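Local coordinates for periplasmic binding protein component of an ABC type zinc uptake transporter (Synechocystis sp., PDB 2OV3) that binds zinc in the periplasm and probably delivers it to the membrane components of an ABC-type zinc uptake transporter, at residues L49-L60 against A73-A83. Residues are numbered along the deposited sequence; the frame is centred on the assembly and turned at random.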
ATOM      1  N   LEU A  49     -10.909  -8.935  18.662  1.00 20.55           N
ATOM      2  CA  LEU A  49      -9.902  -7.984  19.087  1.00 22.18           C
ATOM      3  C   LEU A  49      -9.533  -8.083  20.561  1.00 22.48           C
ATOM      4  O   LEU A  49      -8.476  -7.600  20.970  1.00 22.54           O
ATOM      5  CB  LEU A  49     -10.358  -6.563  18.777  1.00 22.21           C
ATOM      6  CG  LEU A  49     -10.258  -6.168  17.308  1.00 22.78           C
ATOM      7  CD1 LEU A  49     -10.888  -4.797  17.107  1.00 23.29           C
ATOM      8  CD2 LEU A  49      -8.789  -6.150  16.885  1.00 22.48           C
ATOM      9  N   SER A  50     -10.389  -8.710  21.362  1.00 22.92           N
ATOM     10  CA  SER A  50     -10.126  -8.830  22.794  1.00 23.98           C
ATOM     11  C   SER A  50      -8.933  -9.729  23.092  1.00 24.45           C
ATOM     12  O   SER A  50      -8.407  -9.721  24.201  1.00 25.09           O
ATOM     13  CB  SER A  50     -11.374  -9.344  23.523  1.00 23.11           C
ATOM     14  OG  SER A  50     -11.625 -10.711  23.247  1.00 22.07           O
ATOM     15  N   GLU A  51      -8.503 -10.490  22.090  1.00 26.16           N
ATOM     16  CA  GLU A  51      -7.373 -11.400  22.228  1.00 27.32           C
ATOM     17  C   GLU A  51      -6.092 -10.794  21.655  1.00 27.54           C
ATOM     18  O   GLU A  51      -4.997 -11.246  21.970  1.00 27.71           O
ATOM     19  CB  GLU A  51      -7.672 -12.706  21.496  1.00 31.01           C
ATOM     20  CG  GLU A  51      -8.968 -13.361  21.917  1.00 36.95           C
ATOM     21  CD  GLU A  51      -8.938 -13.829  23.354  1.00 41.13           C
ATOM     22  OE1 GLU A  51      -8.161 -14.764  23.656  1.00 42.99           O
ATOM     23  OE2 GLU A  51      -9.684 -13.252  24.188  1.00 43.17           O
ATOM     24  N   ALA A  52      -6.231  -9.777  20.809  1.00 26.18           N
ATOM     25  CA  ALA A  52      -5.063  -9.151  20.202  1.00 27.00           C
ATOM     26  C   ALA A  52      -4.165  -8.486  21.233  1.00 26.86           C
ATOM     27  O   ALA A  52      -4.605  -7.624  21.997  1.00 27.89           O
ATOM     28  CB  ALA A  52      -5.495  -8.129  19.158  1.00 26.16           C
ATOM     29  N   GLU A  53      -2.902  -8.894  21.262  1.00 26.29           N
ATOM     30  CA  GLU A  53      -1.956  -8.316  22.201  1.00 25.83           C
ATOM     31  C   GLU A  53      -1.542  -6.936  21.722  1.00 25.69           C
ATOM     32  O   GLU A  53      -1.109  -6.095  22.508  1.00 26.84           O
ATOM     33  CB  GLU A  53      -0.737  -9.214  22.340  1.00 27.85           C
ATOM     34  CG  GLU A  53      -1.043 -10.563  22.965  1.00 32.88           C
ATOM     35  CD  GLU A  53       0.216 -11.262  23.430  1.00 33.53           C
ATOM     36  OE1 GLU A  53       0.176 -12.488  23.635  1.00 35.21           O
ATOM     37  OE2 GLU A  53       1.243 -10.572  23.594  1.00 35.58           O
ATOM     38  N   ALA A  54      -1.670  -6.712  20.420  1.00 24.40           N
ATOM     39  CA  ALA A  54      -1.345  -5.425  19.823  1.00 22.61           C
ATOM     40  C   ALA A  54      -2.036  -5.331  18.473  1.00 21.38           C
ATOM     41  O   ALA A  54      -2.596  -6.307  17.980  1.00 21.03           O
ATOM     42  CB  ALA A  54       0.163  -5.288  19.644  1.00 21.63           C
ATOM     43  N   TYR A  55      -1.977  -4.149  17.877  1.00 19.06           N
ATOM     44  CA  TYR A  55      -2.571  -3.909  16.576  1.00 18.23           C
ATOM     45  C   TYR A  55      -1.612  -3.001  15.813  1.00 17.36           C
ATOM     46  O   TYR A  55      -1.199  -1.955  16.317  1.00 15.82           O
ATOM     47  CB  TYR A  55      -3.922  -3.221  16.732  1.00 16.25           C
ATOM     48  CG  TYR A  55      -4.691  -3.040  15.441  1.00 16.45           C
ATOM     49  CD1 TYR A  55      -5.867  -3.767  15.200  1.00 16.09           C
ATOM     50  CD2 TYR A  55      -4.277  -2.104  14.477  1.00 16.55           C
ATOM     51  CE1 TYR A  55      -6.616  -3.558  14.040  1.00 13.99           C
ATOM     52  CE2 TYR A  55      -5.020  -1.891  13.312  1.00 13.34           C
ATOM     53  CZ  TYR A  55      -6.190  -2.621  13.109  1.00 14.35           C
ATOM     54  OH  TYR A  55      -6.951  -2.388  11.989  1.00 14.41           O
ATOM     55  N   VAL A  56      -1.250  -3.412  14.603  1.00 16.21           N
ATOM     56  CA  VAL A  56      -0.338  -2.623  13.792  1.00 15.40           C
ATOM     57  C   VAL A  56      -1.071  -1.677  12.842  1.00 16.47           C
ATOM     58  O   VAL A  56      -1.594  -2.091  11.797  1.00 15.48           O
ATOM     59  CB  VAL A  56       0.599  -3.508  12.933  1.00 17.28           C
ATOM     60  CG1 VAL A  56       1.668  -2.638  12.284  1.00 11.85           C
ATOM     61  CG2 VAL A  56       1.240  -4.599  13.787  1.00 11.96           C
ATOM     62  N   LEU A  57      -1.103  -0.401  13.213  1.00 15.12           N
ATOM     63  CA  LEU A  57      -1.738   0.618  12.397  1.00 14.93           C
ATOM     64  C   LEU A  57      -0.791   0.980  11.263  1.00 15.14           C
ATOM     65  O   LEU A  57       0.434   0.862  11.393  1.00 14.54           O
ATOM     66  CB  LEU A  57      -1.997   1.880  13.217  1.00 14.67           C
ATOM     67  CG  LEU A  57      -2.815   1.781  14.507  1.00 17.57           C
ATOM     68  CD1 LEU A  57      -2.579   3.020  15.348  1.00 14.50           C
ATOM     69  CD2 LEU A  57      -4.294   1.618  14.179  1.00 16.02           C
ATOM     70  N   ILE A  58      -1.370   1.394  10.141  1.00 16.84           N
ATOM     71  CA  ILE A  58      -0.598   1.844   8.989  1.00 17.12           C
ATOM     72  C   ILE A  58      -0.225   3.279   9.370  1.00 18.45           C
ATOM     73  O   ILE A  58       0.862   3.765   9.062  1.00 16.32           O
ATOM     74  CB  ILE A  58      -1.461   1.857   7.687  1.00 19.25           C
ATOM     75  CG1 ILE A  58      -1.425   0.484   7.012  1.00 19.76           C
ATOM     76  CG2 ILE A  58      -0.953   2.920   6.711  1.00 19.22           C
ATOM     77  CD1 ILE A  58      -2.653  -0.346   7.300  1.00 25.91           C
ATOM     78  N   GLY A  59      -1.142   3.931  10.080  1.00 17.32           N
ATOM     79  CA  GLY A  59      -0.929   5.299  10.507  1.00 16.89           C
ATOM     80  C   GLY A  59      -1.369   6.271   9.431  1.00 17.57           C
ATOM     81  O   GLY A  59      -2.045   5.874   8.481  1.00 15.37           O
ATOM     82  N   LEU A  60      -0.977   7.538   9.568  1.00 18.08           N
ATOM     83  CA  LEU A  60      -1.334   8.569   8.591  1.00 16.31           C
ATOM     84  C   LEU A  60      -2.834   8.635   8.348  1.00 16.32           C
ATOM     85  O   LEU A  60      -3.285   8.884   7.230  1.00 18.13           O
ATOM     86  CB  LEU A  60      -0.590   8.308   7.286  1.00 15.14           C
ATOM     87  CG  LEU A  60       0.917   8.463   7.455  1.00 14.74           C
ATOM     88  CD1 LEU A  60       1.651   8.006   6.195  1.00 18.51           C
ATOM     89  CD2 LEU A  60       1.241   9.905   7.751  1.00 16.27           C
ATOM     90  N   ALA A  73     -12.801  -1.846  21.603  1.00 33.34           N
ATOM     91  CA  ALA A  73     -12.776  -3.299  21.593  1.00 33.39           C
ATOM     92  C   ALA A  73     -11.744  -3.796  22.607  1.00 34.23           C
ATOM     93  O   ALA A  73     -11.955  -4.813  23.265  1.00 33.56           O
ATOM     94  CB  ALA A  73     -12.450  -3.812  20.197  1.00 31.88           C
ATOM     95  N   ASN A  74     -10.631  -3.076  22.731  1.00 35.38           N
ATOM     96  CA  ASN A  74      -9.584  -3.444  23.684  1.00 37.63           C
ATOM     97  C   ASN A  74      -8.641  -2.272  23.954  1.00 39.48           C
ATOM     98  O   ASN A  74      -7.847  -1.894  23.092  1.00 39.64           O
ATOM     99  CB  ASN A  74      -8.767  -4.626  23.162  1.00 37.46           C
ATOM    100  CG  ASN A  74      -7.839  -5.201  24.215  1.00 38.97           C
ATOM    101  OD1 ASN A  74      -7.371  -4.486  25.105  1.00 38.77           O
ATOM    102  ND2 ASN A  74      -7.556  -6.500  24.112  1.00 39.85           N
ATOM    103  N   ALA A  75      -8.726  -1.715  25.160  1.00 40.38           N
ATOM    104  CA  ALA A  75      -7.889  -0.589  25.554  1.00 40.82           C
ATOM    105  C   ALA A  75      -6.476  -1.035  25.898  1.00 41.46           C
ATOM    106  O   ALA A  75      -5.537  -0.237  25.897  1.00 42.17           O
ATOM    107  CB  ALA A  75      -8.502   0.122  26.746  1.00 40.57           C
ATOM    108  N   ASN A  76      -6.326  -2.318  26.192  1.00 41.74           N
ATOM    109  CA  ASN A  76      -5.024  -2.862  26.549  1.00 41.91           C
ATOM    110  C   ASN A  76      -4.223  -3.177  25.301  1.00 40.85           C
ATOM    111  O   ASN A  76      -2.999  -3.286  25.339  1.00 41.46           O
ATOM    112  CB  ASN A  76      -5.208  -4.123  27.380  1.00 42.79           C
ATOM    113  CG  ASN A  76      -6.195  -3.921  28.494  1.00 45.05           C
ATOM    114  OD1 ASN A  76      -6.085  -2.960  29.260  1.00 46.25           O
ATOM    115  ND2 ASN A  76      -7.178  -4.813  28.591  1.00 45.87           N
ATOM    116  N   MET A  77      -4.931  -3.313  24.192  1.00 39.18           N
ATOM    117  CA  MET A  77      -4.300  -3.611  22.922  1.00 37.54           C
ATOM    118  C   MET A  77      -3.307  -2.506  22.560  1.00 36.11           C
ATOM    119  O   MET A  77      -3.684  -1.341  22.474  1.00 36.70           O
ATOM    120  CB  MET A  77      -5.382  -3.719  21.855  1.00 37.31           C
ATOM    121  CG  MET A  77      -4.893  -4.100  20.486  1.00 35.61           C
ATOM    122  SD  MET A  77      -6.301  -4.346  19.417  1.00 33.02           S
ATOM    123  CE  MET A  77      -6.656  -2.653  18.951  1.00 32.73           C
ATOM    124  N   LYS A  78      -2.040  -2.864  22.359  1.00 33.52           N
ATOM    125  CA  LYS A  78      -1.031  -1.869  22.005  1.00 32.23           C
ATOM    126  C   LYS A  78      -1.168  -1.463  20.543  1.00 31.37           C
ATOM    127  O   LYS A  78      -1.107  -2.309  19.651  1.00 30.45           O
ATOM    128  CB  LYS A  78       0.382  -2.411  22.240  1.00 31.91           C
ATOM    129  CG  LYS A  78       1.491  -1.404  21.933  1.00 35.41           C
ATOM    130  CD  LYS A  78       1.558  -0.309  22.999  1.00 38.57           C
ATOM    131  CE  LYS A  78       2.591   0.774  22.672  1.00 38.83           C
ATOM    132  NZ  LYS A  78       2.185   1.627  21.514  1.00 39.58           N
ATOM    133  N   LEU A  79      -1.358  -0.169  20.297  1.00 30.10           N
ATOM    134  CA  LEU A  79      -1.482   0.316  18.930  1.00 29.62           C
ATOM    135  C   LEU A  79      -0.095   0.663  18.413  1.00 29.25           C
ATOM    136  O   LEU A  79       0.619   1.475  18.993  1.00 28.56           O
ATOM    137  CB  LEU A  79      -2.391   1.548  18.867  1.00 30.66           C
ATOM    138  CG  LEU A  79      -3.813   1.353  19.403  1.00 30.83           C
ATOM    139  CD1 LEU A  79      -4.604   2.639  19.242  1.00 28.47           C
ATOM    140  CD2 LEU A  79      -4.488   0.200  18.665  1.00 31.21           C
ATOM    141  N   ILE A  80       0.290   0.028  17.319  1.00 27.73           N
ATOM    142  CA  ILE A  80       1.594   0.279  16.749  1.00 26.74           C
ATOM    143  C   ILE A  80       1.454   1.144  15.496  1.00 26.52           C
ATOM    144  O   ILE A  80       0.984   0.685  14.454  1.00 26.07           O
ATOM    145  CB  ILE A  80       2.302  -1.056  16.397  1.00 27.30           C
ATOM    146  CG1 ILE A  80       2.153  -2.041  17.563  1.00 28.70           C
ATOM    147  CG2 ILE A  80       3.770  -0.816  16.129  1.00 28.04           C
ATOM    148  CD1 ILE A  80       2.699  -3.432  17.292  1.00 27.24           C
ATOM    149  N   ASP A  81       1.834   2.408  15.619  1.00 23.94           N
ATOM    150  CA  ASP A  81       1.785   3.322  14.496  1.00 21.60           C
ATOM    151  C   ASP A  81       3.041   3.017  13.714  1.00 20.63           C
ATOM    152  O   ASP A  81       4.125   3.516  14.035  1.00 20.09           O
ATOM    153  CB  ASP A  81       1.817   4.768  14.984  1.00 22.63           C
ATOM    154  CG  ASP A  81       1.742   5.779  13.850  1.00 23.26           C
ATOM    155  OD1 ASP A  81       1.655   5.371  12.673  1.00 22.74           O
ATOM    156  OD2 ASP A  81       1.764   6.994  14.146  1.00 25.86           O
ATOM    157  N   SER A  82       2.908   2.177  12.696  1.00 18.60           N
ATOM    158  CA  SER A  82       4.063   1.804  11.901  1.00 17.58           C
ATOM    159  C   SER A  82       4.572   2.927  10.999  1.00 17.84           C
ATOM    160  O   SER A  82       5.640   2.799  10.407  1.00 16.91           O
ATOM    161  CB  SER A  82       3.752   0.560  11.063  1.00 16.24           C
ATOM    162  OG  SER A  82       2.786   0.848  10.076  1.00 17.97           O
ATOM    163  N   ALA A  83       3.827   4.025  10.902  1.00 18.19           N
ATOM    164  CA  ALA A  83       4.244   5.141  10.051  1.00 20.88           C
ATOM    165  C   ALA A  83       5.026   6.226  10.789  1.00 22.67           C
ATOM    166  O   ALA A  83       5.517   7.163  10.165  1.00 22.19           O
ATOM    167  CB  ALA A  83       3.025   5.769   9.382  1.00 20.74           C
TER
HETATM  168  O   HOH W   1       0.889   8.444  11.764  1.00 23.50           O
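Y55 and I80 share the straightest strong rung of a beta-alpha-beta crossover (54-57, 67-73, 78-81) whose last strand edges a four-stranded parallel sheet. I80 N donates to Y55 O at 2.7 Å (169°), while Y55 N reaches back to K78 O and L57 N to I80 O, the zigzag of parallel strands.

Apolar contacts line both faces. On that of helix 106-123, CD1 of I80 touches both A54 CB (3.9 Å) and V56 CG2. On that of helix 67-73, M77 extends with CG anti to the backbone N (chi1 -177°), then bends at its sulfur; CE packs 3.6 Å from Y55 CB, while SD touches A52 CB and L49 CD2 and makes an oblique Met-aromatic contact 5.4 Å from the Y55 ring centroid. Trimming M77 to an alanine would probably open a gap between L49, A52 and the root of Y55.

Polar bonds gather at the strands' C-terminal ends, the I58 side chain about 9 Å from the bound zinc. D81 OD1 accepts from A83 N in an Asx turn; water 1 links D81 OD2 to L60 N. S82 grips L57 O twice: N from above the carbonyl plane, OG, 2.7 Å away, in that plane on a lone pair.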